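Long-range contact in protein toll (Drosophila melanogaster, PDB 4LXR), which is a cell-surface receptor that binds the cleaved cytokine spaetzle C-106 to set up embryonic dorsal-ventral polarity and to switch on antifungal defence: residues A[195-209]-A[219-233]. Residues are numbered along the deposited sequence; the frame is centred on the assembly and turned at random.
Sequences KLKQLNLWSNQLHNL and SVLGIDIHDNGIEQL
Asn228 reaches across to the turn at 201-206 and grips it with both ends of its amide. Its ND2 gives a nearly straight bond (178°) to Leu201 O, 3.0 Å away, and a second to Ile225 O in its own turn; its OD1 takes the backbone N of Leu206 at 3.0 Å. Leu201 O is also met by Asn204 ND2 from the opposite face of its carbonyl plane. Asn204 and Asn228 hold equivalent places in LRR 3 and LRR 4, and Asn252 repeats the pattern in the next turn, bonding Ile225 O and Ile230 N: this is the recurring asparagine of the leucine-rich repeat consensus, bonding each turn of the solenoid in Toll's ectodomain to the one before. An alanine in place of Asn228 would probably leave Leu206 N without its acceptor and Leu201 O with Asn204 ND2 as the remaining one of its two side-chain donors.

Strands 198-200 and 222-224 run parallel, joined by bonds such as Leu199 N to Gly222 O. In the solenoid's interior, Leu209 and Ile225 meet tip to tip, CD1 to CD1 at 3.8 Å. Leu199 and Ile223 turn to the interior face of the strands; on the opposite face, Gln198 NE2 bonds Asn200 OD1, and Gln198, Asn200 and Asp224 all hydrogen-bond Gln62 of a bound spaetzle C-106 chain. Further along, Trp202 and His226 lie side by side, their planes only 3° apart but slid so that the rings barely overlap. What sits over the imidazole is Trp202 CB, a CH-pi contact 3.4 Å from the ring centroid. Asp224 fixes the imidazole's rotation: with CG anti to the backbone N (chi1 -175°), its OD1 can take both ND1, at 2.6 Å, and the backbone N of His226, an Asx turn. Beside this pair Ser203 OG donates to the anti lone pair of Asp227 OD2, at 2.8 Å.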
loop_
_atom_site.group_PDB
_atom_site.type_symbol
_atom_site.label_atom_id
_atom_site.label_comp_id
_atom_site.label_asym_id
_atom_site.label_seq_id
_atom_site.Cartn_x
_atom_site.Cartn_y
_atom_site.Cartn_z
ATOM N N LYS A 195 23.907 10.546 -39.608
ATOM C CA LYS A 195 22.966 9.574 -39.036
ATOM C C LYS A 195 22.570 9.906 -37.598
ATOM O O LYS A 195 21.851 9.134 -36.975
ATOM C CB LYS A 195 23.545 8.139 -39.067
ATOM C CG LYS A 195 23.947 7.643 -40.462
ATOM C CD LYS A 195 24.876 6.426 -40.397
ATOM C CE LYS A 195 24.183 5.246 -39.749
ATOM N NZ LYS A 195 24.898 3.954 -39.960
ATOM N N LEU A 196 23.017 11.042 -37.068
ATOM C CA LEU A 196 22.753 11.349 -35.659
ATOM C C LEU A 196 21.250 11.403 -35.313
ATOM O O LEU A 196 20.505 12.169 -35.920
ATOM C CB LEU A 196 23.430 12.654 -35.246
ATOM C CG LEU A 196 23.345 12.976 -33.749
ATOM C CD1 LEU A 196 24.057 11.920 -32.879
ATOM C CD2 LEU A 196 23.926 14.351 -33.510
ATOM N N LYS A 197 20.810 10.589 -34.349
ATOM C CA LYS A 197 19.387 10.562 -33.976
ATOM C C LYS A 197 19.105 11.111 -32.584
ATOM O O LYS A 197 18.106 11.798 -32.377
ATOM C CB LYS A 197 18.805 9.147 -34.111
ATOM C CG LYS A 197 18.906 8.576 -35.525
ATOM C CD LYS A 197 18.474 7.100 -35.562
ATOM C CE LYS A 197 18.492 6.575 -36.996
ATOM N NZ LYS A 197 19.883 6.558 -37.613
ATOM N N GLN A 198 19.993 10.838 -31.634
ATOM C CA GLN A 198 19.756 11.247 -30.247
ATOM C C GLN A 198 20.822 12.218 -29.750
ATOM O O GLN A 198 22.026 11.918 -29.766
ATOM C CB GLN A 198 19.657 10.020 -29.311
ATOM C CG GLN A 198 19.247 10.362 -27.876
ATOM C CD GLN A 198 17.881 11.059 -27.804
ATOM O OE1 GLN A 198 16.929 10.642 -28.472
ATOM N NE2 GLN A 198 17.803 12.158 -27.042
ATOM N N LEU A 199 20.367 13.383 -29.309
ATOM C CA LEU A 199 21.248 14.430 -28.844
ATOM C C LEU A 199 20.917 14.747 -27.394
ATOM O O LEU A 199 19.981 15.500 -27.121
ATOM C CB LEU A 199 21.079 15.677 -29.730
ATOM C CG LEU A 199 22.028 16.855 -29.454
ATOM C CD1 LEU A 199 23.468 16.372 -29.388
ATOM C CD2 LEU A 199 21.881 17.949 -30.533
ATOM N N ASN A 200 21.660 14.155 -26.459
ATOM C CA ASN A 200 21.459 14.427 -25.044
ATOM C C ASN A 200 22.403 15.483 -24.486
ATOM O O ASN A 200 23.618 15.291 -24.467
ATOM C CB ASN A 200 21.575 13.132 -24.206
ATOM C CG ASN A 200 20.273 12.371 -24.151
ATOM O OD1 ASN A 200 19.312 12.750 -24.817
ATOM N ND2 ASN A 200 20.229 11.288 -23.362
ATOM N N LEU A 201 21.835 16.576 -23.983
ATOM C CA LEU A 201 22.632 17.715 -23.535
ATOM C C LEU A 201 22.146 18.205 -22.193
ATOM O O LEU A 201 22.389 19.356 -21.838
ATOM C CB LEU A 201 22.557 18.858 -24.545
ATOM C CG LEU A 201 23.160 18.542 -25.921
ATOM C CD1 LEU A 201 22.722 19.547 -27.002
ATOM C CD2 LEU A 201 24.680 18.509 -25.814
ATOM N N TRP A 202 21.478 17.327 -21.440
ATOM C CA TRP A 202 20.864 17.733 -20.160
ATOM C C TRP A 202 21.932 18.061 -19.127
ATOM O O TRP A 202 23.078 17.585 -19.229
ATOM C CB TRP A 202 19.905 16.641 -19.631
ATOM C CG TRP A 202 20.530 15.274 -19.614
ATOM C CD1 TRP A 202 20.650 14.416 -20.673
ATOM C CD2 TRP A 202 21.141 14.619 -18.501
ATOM N NE1 TRP A 202 21.285 13.253 -20.282
ATOM C CE2 TRP A 202 21.601 13.360 -18.950
ATOM C CE3 TRP A 202 21.332 14.963 -17.164
ATOM C CZ2 TRP A 202 22.258 12.463 -18.113
ATOM C CZ3 TRP A 202 21.975 14.061 -16.326
ATOM C CH2 TRP A 202 22.423 12.829 -16.801
ATOM N N SER A 203 21.556 18.885 -18.154
ATOM C CA SER A 203 22.437 19.268 -17.042
ATOM C C SER A 203 23.732 19.872 -17.555
ATOM O O SER A 203 24.822 19.479 -17.139
ATOM C CB SER A 203 22.735 18.081 -16.123
ATOM O OG SER A 203 21.590 17.698 -15.388
ATOM N N ASN A 204 23.592 20.809 -18.481
ATOM C CA ASN A 204 24.702 21.632 -18.922
ATOM C C ASN A 204 24.363 23.073 -18.593
ATOM O O ASN A 204 23.549 23.322 -17.711
ATOM C CB ASN A 204 24.967 21.413 -20.411
ATOM C CG ASN A 204 25.808 20.185 -20.658
ATOM O OD1 ASN A 204 27.001 20.194 -20.361
ATOM N ND2 ASN A 204 25.186 19.094 -21.146
ATOM N N GLN A 205 24.963 24.036 -19.279
ATOM C CA GLN A 205 24.612 25.425 -18.994
ATOM C C GLN A 205 24.438 26.174 -20.303
ATOM O O GLN A 205 25.047 27.221 -20.534
ATOM C CB GLN A 205 25.599 26.094 -17.999
ATOM C CG GLN A 205 27.094 25.978 -18.370
ATOM C CD GLN A 205 28.036 26.563 -17.305
ATOM O OE1 GLN A 205 28.525 25.850 -16.433
ATOM N NE2 GLN A 205 28.292 27.857 -17.381
ATOM N N LEU A 206 23.593 25.600 -21.160
ATOM C CA LEU A 206 23.335 26.124 -22.501
ATOM C C LEU A 206 22.285 27.236 -22.469
ATOM O O LEU A 206 21.114 27.018 -22.781
ATOM C CB LEU A 206 22.882 24.985 -23.426
ATOM C CG LEU A 206 23.912 23.878 -23.674
ATOM C CD1 LEU A 206 23.207 22.635 -24.219
ATOM C CD2 LEU A 206 25.031 24.348 -24.639
ATOM N N HIS A 207 22.732 28.428 -22.092
ATOM C CA HIS A 207 21.873 29.586 -21.900
ATOM C C HIS A 207 21.758 30.469 -23.142
ATOM O O HIS A 207 21.285 31.594 -23.051
ATOM C CB HIS A 207 22.438 30.445 -20.761
ATOM C CG HIS A 207 22.635 29.692 -19.486
ATOM N ND1 HIS A 207 23.442 30.148 -18.467
ATOM C CD2 HIS A 207 22.112 28.516 -19.059
ATOM C CE1 HIS A 207 23.406 29.288 -17.465
ATOM N NE2 HIS A 207 22.613 28.285 -17.801
ATOM N N ASN A 208 22.211 29.988 -24.293
ATOM C CA ASN A 208 22.224 30.833 -25.488
ATOM C C ASN A 208 21.927 30.069 -26.776
ATOM O O ASN A 208 22.502 30.356 -27.809
ATOM C CB ASN A 208 23.565 31.566 -25.611
ATOM C CG ASN A 208 23.787 32.584 -24.491
ATOM O OD1 ASN A 208 24.627 32.381 -23.607
ATOM N ND2 ASN A 208 23.036 33.685 -24.528
ATOM N N LEU A 209 21.037 29.089 -26.706
ATOM C CA LEU A 209 20.693 28.299 -27.874
ATOM C C LEU A 209 19.924 29.163 -28.863
ATOM O O LEU A 209 19.015 29.903 -28.479
ATOM C CB LEU A 209 19.859 27.073 -27.475
ATOM C CG LEU A 209 20.562 25.979 -26.685
ATOM C CD1 LEU A 209 19.537 24.918 -26.294
ATOM C CD2 LEU A 209 21.733 25.353 -27.476
ATOM N N SER A 219 18.568 14.978 -39.310
ATOM C CA SER A 219 18.438 13.580 -38.961
ATOM C C SER A 219 17.960 13.421 -37.515
ATOM O O SER A 219 17.501 12.344 -37.119
ATOM C CB SER A 219 19.785 12.889 -39.139
ATOM O OG SER A 219 20.729 13.383 -38.197
ATOM N N VAL A 220 18.065 14.491 -36.732
ATOM C CA VAL A 220 17.905 14.389 -35.276
ATOM C C VAL A 220 16.459 14.085 -34.861
ATOM O O VAL A 220 15.536 14.799 -35.234
ATOM C CB VAL A 220 18.459 15.638 -34.534
ATOM C CG1 VAL A 220 18.059 15.634 -33.024
ATOM C CG2 VAL A 220 19.972 15.718 -34.676
ATOM N N LEU A 221 16.281 13.024 -34.080
ATOM C CA LEU A 221 14.952 12.580 -33.675
ATOM C C LEU A 221 14.669 12.970 -32.236
ATOM O O LEU A 221 13.516 13.156 -31.842
ATOM C CB LEU A 221 14.816 11.060 -33.857
ATOM C CG LEU A 221 15.072 10.561 -35.289
ATOM C CD1 LEU A 221 14.921 9.056 -35.346
ATOM C CD2 LEU A 221 14.128 11.223 -36.270
ATOM N N GLY A 222 15.729 13.090 -31.446
ATOM C CA GLY A 222 15.579 13.424 -30.039
ATOM C C GLY A 222 16.560 14.477 -29.565
ATOM O O GLY A 222 17.775 14.371 -29.795
ATOM N N ILE A 223 16.039 15.508 -28.914
ATOM C CA ILE A 223 16.898 16.473 -28.242
ATOM C C ILE A 223 16.461 16.698 -26.790
ATOM O O ILE A 223 15.282 16.969 -26.497
ATOM C CB ILE A 223 17.000 17.819 -28.983
ATOM C CG1 ILE A 223 17.914 18.760 -28.195
ATOM C CG2 ILE A 223 15.624 18.472 -29.200
ATOM C CD1 ILE A 223 18.098 20.082 -28.861
ATOM N N ASP A 224 17.411 16.573 -25.878
ATOM C CA ASP A 224 17.086 16.676 -24.472
ATOM C C ASP A 224 17.973 17.714 -23.840
ATOM O O ASP A 224 19.159 17.508 -23.719
ATOM C CB ASP A 224 17.251 15.320 -23.787
ATOM C CG ASP A 224 16.797 15.332 -22.331
ATOM O OD1 ASP A 224 16.783 16.412 -21.699
ATOM O OD2 ASP A 224 16.464 14.247 -21.812
ATOM N N ILE A 225 17.367 18.822 -23.427
ATOM C CA ILE A 225 18.086 19.923 -22.840
ATOM C C ILE A 225 17.524 20.275 -21.472
ATOM O O ILE A 225 17.585 21.431 -21.054
ATOM C CB ILE A 225 18.090 21.187 -23.760
ATOM C CG1 ILE A 225 16.674 21.561 -24.209
ATOM C CG2 ILE A 225 18.975 20.947 -24.981
ATOM C CD1 ILE A 225 16.613 22.843 -25.076
ATOM N N HIS A 226 16.988 19.274 -20.774
ATOM C CA HIS A 226 16.512 19.496 -19.417
ATOM C C HIS A 226 17.623 19.947 -18.475
ATOM O O HIS A 226 18.789 19.636 -18.698
ATOM C CB HIS A 226 15.674 18.314 -18.880
ATOM C CG HIS A 226 16.459 17.143 -18.349
ATOM N ND1 HIS A 226 16.694 16.004 -19.091
ATOM C CD2 HIS A 226 16.948 16.884 -17.111
ATOM C CE1 HIS A 226 17.353 15.122 -18.355
ATOM N NE2 HIS A 226 17.516 15.630 -17.147
ATOM N N ASP A 227 17.249 20.742 -17.470
ATOM C CA ASP A 227 18.172 21.265 -16.459
ATOM C C ASP A 227 19.394 21.989 -17.062
ATOM O O ASP A 227 20.542 21.610 -16.813
ATOM C CB ASP A 227 18.628 20.145 -15.506
ATOM C CG ASP A 227 19.575 20.650 -14.437
ATOM O OD1 ASP A 227 19.373 21.785 -13.947
ATOM O OD2 ASP A 227 20.538 19.925 -14.112
ATOM N N ASN A 228 19.138 23.026 -17.855
ATOM C CA ASN A 228 20.200 23.832 -18.417
ATOM C C ASN A 228 20.109 25.274 -17.964
ATOM O O ASN A 228 20.716 26.134 -18.576
ATOM C CB ASN A 228 20.172 23.790 -19.950
ATOM C CG ASN A 228 21.100 22.741 -20.505
ATOM O OD1 ASN A 228 22.286 22.992 -20.675
ATOM N ND2 ASN A 228 20.571 21.549 -20.767
ATOM N N GLY A 229 19.328 25.531 -16.914
ATOM C CA GLY A 229 19.140 26.883 -16.409
ATOM C C GLY A 229 18.607 27.836 -17.472
ATOM O O GLY A 229 18.883 29.026 -17.418
ATOM N N ILE A 230 17.847 27.314 -18.436
ATOM C CA ILE A 230 17.319 28.129 -19.538
ATOM C C ILE A 230 16.135 28.989 -19.092
ATOM O O ILE A 230 15.160 28.472 -18.528
ATOM C CB ILE A 230 16.894 27.246 -20.746
ATOM C CG1 ILE A 230 18.088 26.459 -21.290
ATOM C CG2 ILE A 230 16.289 28.105 -21.866
ATOM C CD1 ILE A 230 17.728 25.596 -22.506
ATOM N N GLU A 231 16.218 30.294 -19.337
ATOM C CA GLU A 231 15.165 31.229 -18.920
ATOM C C GLU A 231 14.191 31.542 -20.048
ATOM O O GLU A 231 12.993 31.689 -19.818
ATOM C CB GLU A 231 15.772 32.537 -18.396
ATOM C CG GLU A 231 16.432 32.406 -17.053
ATOM C CD GLU A 231 17.204 33.641 -16.660
ATOM O OE1 GLU A 231 16.994 34.702 -17.280
ATOM O OE2 GLU A 231 18.032 33.547 -15.731
ATOM N N GLN A 232 14.726 31.656 -21.260
ATOM C CA GLN A 232 13.953 31.996 -22.449
ATOM C C GLN A 232 14.503 31.202 -23.629
ATOM O O GLN A 232 15.682 30.866 -23.657
ATOM C CB GLN A 232 14.059 33.507 -22.767
ATOM C CG GLN A 232 13.207 34.391 -21.883
ATOM C CD GLN A 232 13.131 35.839 -22.365
ATOM O OE1 GLN A 232 14.028 36.328 -23.059
ATOM N NE2 GLN A 232 12.054 36.531 -21.994
ATOM N N LEU A 233 13.648 30.911 -24.598
ATOM C CA LEU A 233 14.091 30.344 -25.867
ATOM C C LEU A 233 13.555 31.212 -26.988
ATOM O O LEU A 233 12.398 31.637 -26.935
ATOM C CB LEU A 233 13.587 28.902 -26.035
ATOM C CG LEU A 233 14.373 27.777 -25.360
ATOM C CD1 LEU A 233 13.690 26.462 -25.618
ATOM C CD2 LEU A 233 15.812 27.713 -25.842
HETATM O O HOH W 1 18.771 30.660 -23.679
#